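Local coordinates for clavulanic acid biosynthesis oligopeptide binding protein 2 (Streptomyces clavuligerus, PDB 2WOL) that probably binds oligopeptides or related ligands as an extracellular solute-binding protein belonging to the clavulanic acid biosynthetic pathway, at residues 352-357 with 526-531; 403-408 with 448-453. All blocks are in the same frame, centred on the assembly; numbering follows the deposited sequence. Where two conformers were deposited one is given.

Contact 1 of 2, residues 352-357 with 526-531; sequences FPPTLP and LVHDKT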
loop_
_atom_site.group_PDB
_atom_site.type_symbol
_atom_site.label_atom_id
_atom_site.label_comp_id
_atom_site.label_asym_id
_atom_site.label_seq_id
_atom_site.Cartn_x
_atom_site.Cartn_y
_atom_site.Cartn_z
ATOM N N PHE A 352 -7.298 -9.868 7.076
ATOM C CA PHE A 352 -7.854 -9.149 5.920
ATOM C C PHE A 352 -8.619 -7.892 6.319
ATOM O O PHE A 352 -9.440 -7.931 7.239
ATOM C CB PHE A 352 -8.820 -10.036 5.125
ATOM C CG PHE A 352 -8.164 -11.160 4.366
ATOM C CD1 PHE A 352 -8.677 -12.452 4.455
ATOM C CD2 PHE A 352 -7.058 -10.931 3.547
ATOM C CE1 PHE A 352 -8.093 -13.504 3.749
ATOM C CE2 PHE A 352 -6.471 -11.981 2.838
ATOM C CZ PHE A 352 -6.992 -13.265 2.945
ATOM N N PRO A 353 -8.358 -6.769 5.624
ATOM C CA PRO A 353 -9.239 -5.602 5.737
ATOM C C PRO A 353 -10.622 -5.914 5.154
ATOM O O PRO A 353 -10.732 -6.768 4.270
ATOM C CB PRO A 353 -8.535 -4.541 4.879
ATOM C CG PRO A 353 -7.143 -5.029 4.701
ATOM C CD PRO A 353 -7.229 -6.520 4.714
ATOM N N PRO A 354 -11.678 -5.234 5.645
ATOM C CA PRO A 354 -13.039 -5.455 5.138
ATOM C C PRO A 354 -13.280 -5.068 3.670
ATOM O O PRO A 354 -14.363 -5.340 3.140
ATOM C CB PRO A 354 -13.909 -4.605 6.072
ATOM C CG PRO A 354 -12.993 -3.585 6.626
ATOM C CD PRO A 354 -11.656 -4.248 6.742
ATOM N N THR A 355 -12.293 -4.450 3.022
ATOM C CA THR A 355 -12.388 -4.120 1.595
ATOM C C THR A 355 -12.260 -5.359 0.719
ATOM O O THR A 355 -12.692 -5.359 -0.437
ATOM C CB THR A 355 -11.301 -3.115 1.149
ATOM O OG1 THR A 355 -10.033 -3.494 1.703
ATOM C CG2 THR A 355 -11.655 -1.700 1.580
ATOM N N LEU A 356 -11.658 -6.409 1.269
ATOM C CA LEU A 356 -11.389 -7.619 0.498
ATOM C C LEU A 356 -12.515 -8.638 0.630
ATOM O O LEU A 356 -13.038 -8.842 1.727
ATOM C CB LEU A 356 -10.051 -8.235 0.912
ATOM C CG LEU A 356 -8.821 -7.324 0.848
ATOM C CD1 LEU A 356 -7.591 -8.104 1.264
ATOM C CD2 LEU A 356 -8.627 -6.720 -0.540
ATOM N N PRO A 357 -12.898 -9.272 -0.497
ATOM C CA PRO A 357 -13.953 -10.291 -0.541
ATOM C C PRO A 357 -13.833 -11.383 0.520
ATOM O O PRO A 357 -14.847 -11.810 1.069
ATOM C CB PRO A 357 -13.797 -10.889 -1.942
ATOM C CG PRO A 357 -13.289 -9.752 -2.755
ATOM C CD PRO A 357 -12.350 -9.006 -1.843
ATOM N N LEU A 526 -3.707 -6.593 15.588
ATOM C CA LEU A 526 -4.077 -5.599 16.598
ATOM C C LEU A 526 -5.236 -4.731 16.123
ATOM O O LEU A 526 -6.359 -4.857 16.618
ATOM C CB LEU A 526 -2.872 -4.742 17.002
ATOM C CG LEU A 526 -1.659 -5.497 17.563
ATOM C CD1 LEU A 526 -0.536 -4.533 17.895
ATOM C CD2 LEU A 526 -2.039 -6.314 18.790
ATOM N N VAL A 527 -4.958 -3.857 15.161
ATOM C CA VAL A 527 -5.990 -2.992 14.592
ATOM C C VAL A 527 -5.807 -2.828 13.096
ATOM O O VAL A 527 -4.689 -2.948 12.589
ATOM C CB VAL A 527 -6.009 -1.570 15.246
ATOM C CG1 VAL A 527 -6.349 -1.643 16.737
ATOM C CG2 VAL A 527 -4.689 -0.823 15.019
ATOM N N HIS A 528 -6.912 -2.574 12.401
ATOM C CA HIS A 528 -6.847 -2.007 11.062
ATOM C C HIS A 528 -6.803 -0.495 11.228
ATOM O O HIS A 528 -7.686 0.108 11.861
ATOM C CB HIS A 528 -8.041 -2.426 10.211
ATOM C CG HIS A 528 -8.030 -3.872 9.829
ATOM N ND1 HIS A 528 -7.001 -4.450 9.116
ATOM C CD2 HIS A 528 -8.932 -4.856 10.052
ATOM C CE1 HIS A 528 -7.267 -5.730 8.924
ATOM N NE2 HIS A 528 -8.435 -5.999 9.477
ATOM N N ASP A 529 -5.758 0.107 10.673
ATOM C CA ASP A 529 -5.484 1.526 10.869
ATOM C C ASP A 529 -6.555 2.422 10.250
ATOM O O ASP A 529 -7.178 2.078 9.238
ATOM C CB ASP A 529 -4.077 1.897 10.389
ATOM C CG ASP A 529 -2.993 1.463 11.370
ATOM O OD1 ASP A 529 -3.158 1.687 12.592
ATOM O OD2 ASP A 529 -1.975 0.897 10.921
ATOM N N LYS A 530 -6.780 3.555 10.906
ATOM C CA LYS A 530 -7.636 4.611 10.390
ATOM C C LYS A 530 -6.854 5.913 10.426
ATOM O O LYS A 530 -5.817 6.010 11.084
ATOM C CB LYS A 530 -8.922 4.720 11.209
ATOM C CG LYS A 530 -9.882 3.558 10.974
ATOM C CD LYS A 530 -11.117 3.614 11.861
ATOM C CE LYS A 530 -12.069 4.731 11.450
ATOM N NZ LYS A 530 -13.337 4.672 12.226
ATOM N N THR A 531 -7.342 6.910 9.703
ATOM C CA THR A 531 -6.638 8.178 9.618
ATOM C C THR A 531 -7.649 9.314 9.534
ATOM O O THR A 531 -8.818 9.080 9.231
ATOM C CB THR A 531 -5.684 8.202 8.400
ATOM O OG1 THR A 531 -4.743 9.272 8.541
ATOM C CG2 THR A 531 -6.454 8.356 7.090
#
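The imidazole of H528 rests against the backbone joining F352, P353 and P354. The CB of H528 points toward the loop, and with CG anti to the carbonyl carbon (chi1 -70°) the ring comes to lie against P353. P353 CA lies over one face, 4.0 Å from the ring centroid and shifted toward the rim, in a CH-pi contact. CE1 runs beneath the start of the same proline, 3.6 Å from P353 N, and P353 CG is 4.3 Å from this carbon. P354 approaches obliquely, its CD 4.3 Å from H528 CD2. The carbonyl of F352 also comes in at a slant, bringing its O to 3.1 Å from NE2. The CB of F352 points away from the strand, its phenyl packs on E460 and L464, and its amide is held by E514. The two prolines open a type I beta turn from P353 to L356, closed by L356 N to P353 O at 3.2 Å. The contact thus lays the loop that follows strand 346-347 against strand 523-534, where H528 is paired through its backbone with D346. Neither proline has a backbone N-H to offer the ring, and the polar loop atom nearest it is the F352 oxygen. ND1 is buried with no polar partner, an environment that would probably favour an uncharged imidazole.

Contact 2 of 2, residues 403-408 with 448-453; sequences RLVADA and LLVTDW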
loop_
_atom_site.group_PDB
_atom_site.type_symbol
_atom_site.label_atom_id
_atom_site.label_comp_id
_atom_site.label_asym_id
_atom_site.label_seq_id
_atom_site.Cartn_x
_atom_site.Cartn_y
_atom_site.Cartn_z
ATOM N N ARG A 403 6.991 1.904 19.518
ATOM C CA ARG A 403 7.536 1.684 20.861
ATOM C C ARG A 403 6.430 1.638 21.917
ATOM O O ARG A 403 6.458 0.788 22.812
ATOM C CB ARG A 403 8.592 2.743 21.216
ATOM C CG ARG A 403 9.154 2.646 22.640
ATOM C CD ARG A 403 9.788 1.285 22.911
ATOM N NE ARG A 403 10.005 1.040 24.337
ATOM C CZ ARG A 403 11.189 1.088 24.942
ATOM N NH1 ARG A 403 12.288 1.373 24.256
ATOM N NH2 ARG A 403 11.274 0.842 26.241
ATOM N N LEU A 404 5.459 2.542 21.800
ATOM C CA LEU A 404 4.299 2.534 22.691
ATOM C C LEU A 404 3.551 1.206 22.616
ATOM O O LEU A 404 3.144 0.659 23.641
ATOM C CB LEU A 404 3.346 3.695 22.376
ATOM C CG LEU A 404 3.851 5.130 22.562
ATOM C CD1 LEU A 404 2.763 6.116 22.164
ATOM C CD2 LEU A 404 4.319 5.393 23.988
ATOM N N VAL A 405 3.386 0.692 21.400
ATOM C CA VAL A 405 2.763 -0.615 21.192
ATOM C C VAL A 405 3.607 -1.726 21.829
ATOM O O VAL A 405 3.071 -2.590 22.531
ATOM C CB VAL A 405 2.481 -0.879 19.692
ATOM C CG1 VAL A 405 2.077 -2.333 19.448
ATOM C CG2 VAL A 405 1.396 0.068 19.185
ATOM N N ALA A 406 4.923 -1.679 21.615
ATOM C CA ALA A 406 5.835 -2.651 22.227
ATOM C C ALA A 406 5.697 -2.679 23.750
ATOM O O ALA A 406 5.629 -3.755 24.347
ATOM C CB ALA A 406 7.282 -2.372 21.825
ATOM N N ASP A 407 5.643 -1.495 24.362
ATOM C CA ASP A 407 5.479 -1.364 25.812
ATOM C C ASP A 407 4.174 -1.998 26.291
ATOM O O ASP A 407 4.133 -2.620 27.356
ATOM C CB ASP A 407 5.527 0.107 26.245
ATOM C CG ASP A 407 6.908 0.730 26.078
ATOM O OD1 ASP A 407 7.913 -0.013 26.012
ATOM O OD2 ASP A 407 6.983 1.978 26.022
ATOM N N ALA A 408 3.113 -1.831 25.504
ATOM C CA ALA A 408 1.824 -2.448 25.804
ATOM C C ALA A 408 1.879 -3.975 25.680
ATOM O O ALA A 408 1.177 -4.689 26.406
ATOM C CB ALA A 408 0.735 -1.864 24.921
ATOM N N LEU A 448 9.558 -11.493 18.940
ATOM C CA LEU A 448 8.383 -10.719 18.539
ATOM C C LEU A 448 8.820 -9.452 17.818
ATOM O O LEU A 448 9.879 -8.895 18.123
ATOM C CB LEU A 448 7.522 -10.338 19.751
ATOM C CG LEU A 448 7.167 -11.415 20.779
ATOM C CD1 LEU A 448 8.095 -11.297 21.984
ATOM C CD2 LEU A 448 5.722 -11.298 21.224
ATOM N N LEU A 449 7.995 -9.002 16.875
ATOM C CA LEU A 449 8.266 -7.794 16.091
ATOM C C LEU A 449 6.990 -6.991 15.919
ATOM O O LEU A 449 5.944 -7.553 15.572
ATOM C CB LEU A 449 8.818 -8.159 14.708
ATOM C CG LEU A 449 10.218 -8.776 14.647
ATOM C CD1 LEU A 449 10.468 -9.416 13.289
ATOM C CD2 LEU A 449 11.270 -7.702 14.947
ATOM N N VAL A 450 7.076 -5.683 16.155
ATOM C CA VAL A 450 5.950 -4.781 15.922
ATOM C C VAL A 450 6.078 -4.179 14.533
ATOM O O VAL A 450 7.131 -3.653 14.171
ATOM C CB VAL A 450 5.905 -3.625 16.956
ATOM C CG1 VAL A 450 4.736 -2.669 16.663
ATOM C CG2 VAL A 450 5.801 -4.170 18.367
ATOM N N THR A 451 5.008 -4.248 13.747
ATOM C CA THR A 451 5.027 -3.602 12.444
ATOM C C THR A 451 3.638 -3.213 11.954
ATOM O O THR A 451 2.635 -3.517 12.597
ATOM C CB THR A 451 5.791 -4.453 11.389
ATOM O OG1 THR A 451 6.143 -3.623 10.274
ATOM C CG2 THR A 451 4.967 -5.640 10.914
ATOM N N ASP A 452 3.598 -2.506 10.831
ATOM C CA ASP A 452 2.354 -2.267 10.117
ATOM C C ASP A 452 2.574 -2.588 8.647
ATOM O O ASP A 452 3.715 -2.604 8.180
ATOM C CB ASP A 452 1.823 -0.844 10.345
ATOM C CG ASP A 452 2.663 0.232 9.673
ATOM O OD1 ASP A 452 3.880 0.043 9.465
ATOM O OD2 ASP A 452 2.089 1.299 9.368
ATOM N N TRP A 453 1.488 -2.869 7.937
ATOM C CA TRP A 453 1.560 -3.363 6.571
ATOM C C TRP A 453 0.346 -2.909 5.780
ATOM O O TRP A 453 -0.777 -2.949 6.281
ATOM C CB TRP A 453 1.626 -4.894 6.573
ATOM C CG TRP A 453 1.294 -5.527 5.252
ATOM C CD1 TRP A 453 0.139 -6.181 4.927
ATOM C CD2 TRP A 453 2.120 -5.565 4.080
ATOM N NE1 TRP A 453 0.194 -6.623 3.629
ATOM C CE2 TRP A 453 1.398 -6.262 3.084
ATOM C CE3 TRP A 453 3.398 -5.078 3.774
ATOM C CZ2 TRP A 453 1.912 -6.485 1.803
ATOM C CZ3 TRP A 453 3.911 -5.311 2.502
ATOM C CH2 TRP A 453 3.165 -6.003 1.533
#
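V405 and A406 meet V450 through aliphatic groups alone; the flat groups of the helical segment, the guanidinium of R403 and the carboxylate of D407, engage one another one turn apart. D407 sits at the guanidinium edge and in its plane, and R403 NE donates to D407 OD1 at 2.9 Å with an N-H...O angle of 166°. The oxygen is met on its syn side, although the donor is tilted 30° out of the carboxylate plane. NH1 of the same arginine forms a salt bridge with E424, so the guanidinium is tied both to its own helix and to strand 418-425. Helix 401-414 is the connection of a beta-alpha-beta crossover between the adjacent parallel strands 391-398 and 418-425. Strand 448-453 flanks 391-398 on its other side, and V450 points from it toward the helix. Its two methyls go to successive residues of the helix. CG1, anti to the backbone N (chi1 178°), meets V405 CG1 at 3.9 Å and V405 CB at 4.2 Å, the two side chains meeting at a slant rather than alongside. CG2 turns to the next residue, 4.1 Å from A406 CA and 4.2 Å from A406 CB; the small alanine lets this methyl approach the helix backbone itself. I395, T397 and H305 on the adjoining strands pack round V450, while A337 of helix 331-337 touches V405.

In the fold
Both contacts draw on one mixed sheet, in which strand 303-309 runs between 523-534 of contact 1 and 448-453 of contact 2, antiparallel to each. Their centres lie about 17 Å apart, and contact 2 is nested within the chain loop closed by contact 1. They touch directly where L526 CD1 packs on V405 CG1 at 3.8 Å, so the helix of contact 2 reaches across to the strand of contact 1. H305 links them as well, pairing with the bulged backbone of L526 and V527 and packing against V405 and V450. At the W453 end of strand 448-453, F463 touches P353 and accepts a hydrogen bond from W453 NE1 through its backbone oxygen.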